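Local coordinates for jacalin-type lectin domain-containing protein (Musa acuminata, PDB 7KMU), which probably binds mannose-containing glycans as a mannose-specific jacalin-related lectin, a sugar-binding protein with antiviral and mitogenic activity, at residues Tyr83-Leu92 and Gly129-Val137. Sequence-based numbering, arbitrary orientation.
With EDO (1,2-ethanediol), chain E.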
ATOM      1  N   TYR B  83      15.197   0.509 -16.092  1.00 12.64           N
ATOM      2  CA  TYR B  83      16.643   0.352 -16.003  1.00 11.95           C
ATOM      3  C   TYR B  83      17.071  -0.454 -17.216  1.00 16.42           C
ATOM      4  O   TYR B  83      16.871  -1.669 -17.249  1.00 15.39           O
ATOM      5  CB  TYR B  83      17.032  -0.371 -14.705  1.00 12.66           C
ATOM      6  CG  TYR B  83      18.519  -0.414 -14.444  1.00 12.77           C
ATOM      7  CD1 TYR B  83      19.247   0.758 -14.250  1.00 13.98           C
ATOM      8  CD2 TYR B  83      19.190  -1.630 -14.323  1.00 13.12           C
ATOM      9  CE1 TYR B  83      20.607   0.725 -13.962  1.00 14.69           C
ATOM     10  CE2 TYR B  83      20.555  -1.675 -14.045  1.00 14.59           C
ATOM     11  CZ  TYR B  83      21.260  -0.492 -13.866  1.00 18.37           C
ATOM     12  OH  TYR B  83      22.605  -0.520 -13.583  1.00 21.11           O
ATOM     13  N   PHE B  84      17.599   0.240 -18.247  1.00 15.49           N
ATOM     14  CA  PHE B  84      17.969  -0.395 -19.524  1.00 16.47           C
ATOM     15  C   PHE B  84      16.797  -1.211 -20.120  1.00 21.67           C
ATOM     16  O   PHE B  84      16.993  -2.330 -20.593  1.00 22.26           O
ATOM     17  CB  PHE B  84      19.250  -1.254 -19.381  1.00 18.54           C
ATOM     18  CG  PHE B  84      20.492  -0.472 -19.045  1.00 20.58           C
ATOM     19  CD1 PHE B  84      21.219   0.173 -20.043  1.00 23.91           C
ATOM     20  CD2 PHE B  84      20.940  -0.378 -17.733  1.00 23.60           C
ATOM     21  CE1 PHE B  84      22.371   0.901 -19.731  1.00 25.17           C
ATOM     22  CE2 PHE B  84      22.092   0.353 -17.422  1.00 26.90           C
ATOM     23  CZ  PHE B  84      22.804   0.981 -18.425  1.00 25.06           C
ATOM     24  N   GLY B  85      15.586  -0.670 -20.054  1.00 18.37           N
ATOM     25  CA  GLY B  85      14.427  -1.390 -20.576  1.00 19.69           C
ATOM     26  C   GLY B  85      13.744  -2.359 -19.622  1.00 24.12           C
ATOM     27  O   GLY B  85      12.603  -2.745 -19.884  1.00 26.41           O
ATOM     28  N   LEU B  86      14.421  -2.786 -18.523  1.00 17.39           N
ATOM     29  CA  LEU B  86      13.784  -3.630 -17.501  1.00 15.20           C
ATOM     30  C   LEU B  86      12.950  -2.718 -16.606  1.00 16.85           C
ATOM     31  O   LEU B  86      13.313  -1.555 -16.435  1.00 17.44           O
ATOM     32  CB  LEU B  86      14.829  -4.324 -16.593  1.00 14.62           C
ATOM     33  CG  LEU B  86      15.786  -5.334 -17.230  1.00 19.28           C
ATOM     34  CD1 LEU B  86      16.800  -5.801 -16.218  1.00 20.09           C
ATOM     35  CD2 LEU B  86      15.043  -6.521 -17.801  1.00 21.59           C
ATOM     36  N   THR B  87      11.878  -3.237 -16.004  1.00 11.51           N
ATOM     37  CA  THR B  87      11.062  -2.482 -15.045  1.00 10.62           C
ATOM     38  C   THR B  87      11.344  -3.144 -13.692  1.00 12.02           C
ATOM     39  O   THR B  87      10.957  -4.292 -13.481  1.00 12.39           O
ATOM     40  CB  THR B  87       9.566  -2.531 -15.422  1.00 14.33           C
ATOM     41  OG1 THR B  87       9.388  -1.974 -16.730  1.00 16.61           O
ATOM     42  CG2 THR B  87       8.689  -1.764 -14.442  1.00 15.01           C
ATOM     43  N   ILE B  88      12.060  -2.449 -12.801  1.00  8.83           N
ATOM     44  CA  ILE B  88      12.505  -3.028 -11.522  1.00  8.45           C
ATOM     45  C   ILE B  88      12.372  -1.998 -10.382  1.00 10.84           C
ATOM     46  O   ILE B  88      11.935  -0.868 -10.607  1.00 10.43           O
ATOM     47  CB  ILE B  88      13.988  -3.524 -11.656  1.00 10.22           C
ATOM     48  CG1 ILE B  88      14.958  -2.351 -11.909  1.00 10.62           C
ATOM     49  CG2 ILE B  88      14.155  -4.624 -12.749  1.00  9.52           C
ATOM     50  CD1 ILE B  88      16.443  -2.729 -11.822  1.00 13.18           C
ATOM     51  N   ILE B  89      12.801  -2.376  -9.170  1.00  7.83           N
ATOM     52  CA  ILE B  89      12.815  -1.447  -8.029  1.00  6.74           C
ATOM     53  C   ILE B  89      14.145  -0.672  -8.087  1.00 10.23           C
ATOM     54  O   ILE B  89      15.232  -1.270  -8.051  1.00 10.42           O
ATOM     55  CB  ILE B  89      12.625  -2.203  -6.689  1.00  8.69           C
ATOM     56  CG1 ILE B  89      11.350  -3.086  -6.695  1.00  9.00           C
ATOM     57  CG2 ILE B  89      12.627  -1.209  -5.489  1.00  9.38           C
ATOM     58  CD1 ILE B  89      10.015  -2.311  -7.035  1.00 11.17           C
ATOM     59  N   GLY B  90      14.043   0.657  -8.195  1.00  8.54           N
ATOM     60  CA  GLY B  90      15.216   1.513  -8.318  1.00  8.51           C
ATOM     61  C   GLY B  90      15.630   2.203  -7.036  1.00 10.39           C
ATOM     62  O   GLY B  90      16.793   2.595  -6.903  1.00 10.66           O
ATOM     63  N   LYS B  91      14.672   2.378  -6.090  1.00  8.48           N
ATOM     64  CA  LYS B  91      14.917   3.018  -4.797  1.00  8.10           C
ATOM     65  C   LYS B  91      14.054   2.335  -3.764  1.00  9.33           C
ATOM     66  O   LYS B  91      12.930   1.933  -4.074  1.00  8.96           O
ATOM     67  CB  LYS B  91      14.556   4.508  -4.833  1.00 11.44           C
ATOM     68  CG  LYS B  91      15.682   5.379  -5.324  1.00 20.20           C
ATOM     69  CD  LYS B  91      15.415   6.854  -5.039  1.00 20.66           C
ATOM     70  CE  LYS B  91      16.571   7.650  -5.549  1.00 25.43           C
ATOM     71  NZ  LYS B  91      16.421   9.096  -5.255  1.00 20.58           N
ATOM     72  N   LEU B  92      14.575   2.180  -2.534  1.00  7.50           N
ATOM     73  CA  LEU B  92      13.824   1.542  -1.473  1.00  7.50           C
ATOM     74  C   LEU B  92      14.237   2.090  -0.108  1.00 10.02           C
ATOM     75  O   LEU B  92      15.425   2.304   0.145  1.00  9.32           O
ATOM     76  CB  LEU B  92      14.058   0.012  -1.520  1.00  8.08           C
ATOM     77  CG  LEU B  92      13.123  -0.862  -0.678  1.00 11.57           C
ATOM     78  CD1 LEU B  92      11.649  -0.730  -1.138  1.00 11.38           C
ATOM     79  CD2 LEU B  92      13.561  -2.334  -0.755  1.00 13.05           C
ATOM     80  N   GLY B 129      15.787 -11.541 -10.029  1.00  9.45           N
ATOM     81  CA  GLY B 129      16.662 -12.242 -10.965  1.00  9.16           C
ATOM     82  C   GLY B 129      18.053 -11.701 -10.707  1.00 11.54           C
ATOM     83  O   GLY B 129      18.624 -11.962  -9.643  1.00 13.03           O
ATOM     84  N   SER B 130      18.562 -10.855 -11.620  1.00  8.96           N
ATOM     85  CA  SER B 130      19.824 -10.153 -11.380  1.00  7.95           C
ATOM     86  C   SER B 130      19.587  -9.096 -10.293  1.00 10.39           C
ATOM     87  O   SER B 130      20.498  -8.758  -9.529  1.00  9.92           O
ATOM     88  CB  SER B 130      20.268  -9.408 -12.633  1.00  9.80           C
ATOM     89  OG  SER B 130      20.190 -10.256 -13.768  1.00  9.87           O
ATOM     90  N   PHE B 131      18.355  -8.545 -10.268  1.00  8.45           N
ATOM     91  CA  PHE B 131      17.980  -7.467  -9.348  1.00  7.24           C
ATOM     92  C   PHE B 131      16.650  -7.755  -8.676  1.00 10.52           C
ATOM     93  O   PHE B 131      16.070  -8.824  -8.888  1.00  9.94           O
ATOM     94  CB  PHE B 131      17.883  -6.136 -10.129  1.00  8.86           C
ATOM     95  CG  PHE B 131      18.976  -5.928 -11.154  1.00  8.64           C
ATOM     96  CD1 PHE B 131      20.314  -5.886 -10.773  1.00 10.38           C
ATOM     97  CD2 PHE B 131      18.668  -5.793 -12.500  1.00  9.72           C
ATOM     98  CE1 PHE B 131      21.327  -5.732 -11.727  1.00 10.98           C
ATOM     99  CE2 PHE B 131      19.688  -5.618 -13.453  1.00 11.50           C
ATOM    100  CZ  PHE B 131      21.004  -5.613 -13.057  1.00 10.18           C
ATOM    101  N   ILE B 132      16.142  -6.779  -7.891  1.00  7.91           N
ATOM    102  CA  ILE B 132      14.811  -6.921  -7.315  1.00  7.11           C
ATOM    103  C   ILE B 132      13.813  -6.334  -8.311  1.00  9.76           C
ATOM    104  O   ILE B 132      13.686  -5.112  -8.423  1.00  8.98           O
ATOM    105  CB  ILE B 132      14.694  -6.270  -5.912  1.00  8.84           C
ATOM    106  CG1 ILE B 132      15.665  -6.930  -4.907  1.00  8.56           C
ATOM    107  CG2 ILE B 132      13.236  -6.315  -5.392  1.00  8.69           C
ATOM    108  CD1 ILE B 132      15.458  -8.511  -4.692  1.00  9.71           C
ATOM    109  N   ASP B 133      13.117  -7.207  -9.066  1.00  7.89           N
ATOM    110  CA  ASP B 133      12.128  -6.776 -10.053  1.00  7.31           C
ATOM    111  C   ASP B 133      10.891  -6.203  -9.388  1.00  9.76           C
ATOM    112  O   ASP B 133      10.291  -5.260  -9.907  1.00  9.54           O
ATOM    113  CB  ASP B 133      11.692  -7.979 -10.910  1.00  8.73           C
ATOM    114  CG  ASP B 133      12.831  -8.541 -11.740  1.00 12.39           C
ATOM    115  OD1 ASP B 133      13.691  -9.247 -11.166  1.00 10.97           O
ATOM    116  OD2 ASP B 133      12.876  -8.248 -12.953  1.00 12.92           O
ATOM    117  N   ALA B 134      10.457  -6.829  -8.281  1.00  7.81           N
ATOM    118  CA  ALA B 134       9.214  -6.444  -7.613  1.00  7.52           C
ATOM    119  C   ALA B 134       9.251  -6.806  -6.149  1.00  8.98           C
ATOM    120  O   ALA B 134       9.981  -7.724  -5.742  1.00  8.32           O
ATOM    121  CB  ALA B 134       8.033  -7.135  -8.283  1.00  8.36           C
ATOM    122  N   ILE B 135       8.465  -6.089  -5.347  1.00  7.47           N
ATOM    123  CA  ILE B 135       8.447  -6.323  -3.912  1.00  6.97           C
ATOM    124  C   ILE B 135       7.046  -6.111  -3.347  1.00  8.97           C
ATOM    125  O   ILE B 135       6.251  -5.355  -3.904  1.00  8.93           O
ATOM    126  CB  ILE B 135       9.531  -5.438  -3.219  1.00  9.69           C
ATOM    127  CG1 ILE B 135       9.831  -5.917  -1.765  1.00 10.55           C
ATOM    128  CG2 ILE B 135       9.195  -3.929  -3.300  1.00 10.27           C
ATOM    129  CD1 ILE B 135      11.212  -5.395  -1.182  1.00 17.64           C
ATOM    130  N   GLY B 136       6.773  -6.799  -2.256  1.00  7.26           N
ATOM    131  CA  GLY B 136       5.520  -6.719  -1.520  1.00  6.97           C
ATOM    132  C   GLY B 136       5.778  -7.066  -0.077  1.00  8.01           C
ATOM    133  O   GLY B 136       6.869  -7.550   0.275  1.00  7.23           O
ATOM    134  N   VAL B 137       4.776  -6.816   0.782  1.00  6.75           N
ATOM    135  CA  VAL B 137       4.919  -7.082   2.207  1.00  6.57           C
ATOM    136  C   VAL B 137       3.757  -7.829   2.824  1.00  8.28           C
ATOM    137  O   VAL B 137       2.625  -7.714   2.354  1.00  7.49           O
ATOM    138  CB  VAL B 137       5.195  -5.782   3.017  1.00  9.65           C
ATOM    139  CG1 VAL B 137       6.582  -5.209   2.702  1.00 10.01           C
ATOM    140  CG2 VAL B 137       4.106  -4.729   2.805  1.00  9.71           C
TER
HETATM  141  C1  EDO E 201      16.235  -8.537 -13.428  1.00 12.30           C
HETATM  142  O1  EDO E 201      16.202  -9.154 -12.138  1.00 11.27           O
HETATM  143  C2  EDO E 201      15.884  -9.540 -14.555  1.00 15.04           C
HETATM  144  O2  EDO E 201      14.532  -9.949 -14.469  1.00 18.45           O
HETATM  145  O   HOH W   1      10.889  -6.914 -14.160  1.00 13.39           O
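Phe131, Ile89 and Ile88 bury the most surface where 83-92 meets 129-137. The edge of Tyr83 is turned toward the face of Phe131, Tyr83 CE2 coming nearest Phe131 CE2 and CZ, an edge-to-face pair with ring planes at 85° and centroids 5.7 Å apart. Ser130 CB sits over one face of the Phe131 ring, and Leu86 CD1 reaches its edge at CE2. The CG1 branch of Ile88, set between backbone N and carbonyl carbon (chi1 65°), carries CD1 to within 3.8 Å of Phe131 CD2, while Ile88 CG2 packs beside the carboxylate, 3.8 Å from Asp133 OD2.

Ile89 turns toward the other strand and packs through CG1, which lies 4.0 Å from Ile132 CG2. Ile89 CG1 also touches Ile135 CG2, the two side chains crossing at about a right angle. Ile89 N donates a nearly straight bond to Ile132 O (3.0 Å), and Ile88 CA adds a CA-H...O contact to Asp133 O. Farther along, Leu92 CD2 and Ile135 CD1 meet tip to tip.

The two strands belong to different four-stranded sheets of the jacalin-like lectin fold, a beta-prism, and approach at 68°; Ile37, from the third sheet, touches Ile89, Leu92 and Ile132. Gly129 to Asp133, leading into strand 132-140, fits the GXXXD motif that in jacalin-related lectins makes part of the mannose site. A 1,2-ethanediol, probably from the crystallisation liquor, is held there much as a sugar's hydroxyls probably would be: its O1 accepts from Phe131 N and donates to Asp133 OD1 (2.7 Å), and its O2 donates to Asp133 OD2. One water donates both to Asp133 OD2 and to Thr87 O, each at 2.7 Å. Asp133 and Ala134 form a classic beta bulge opposite Arg127.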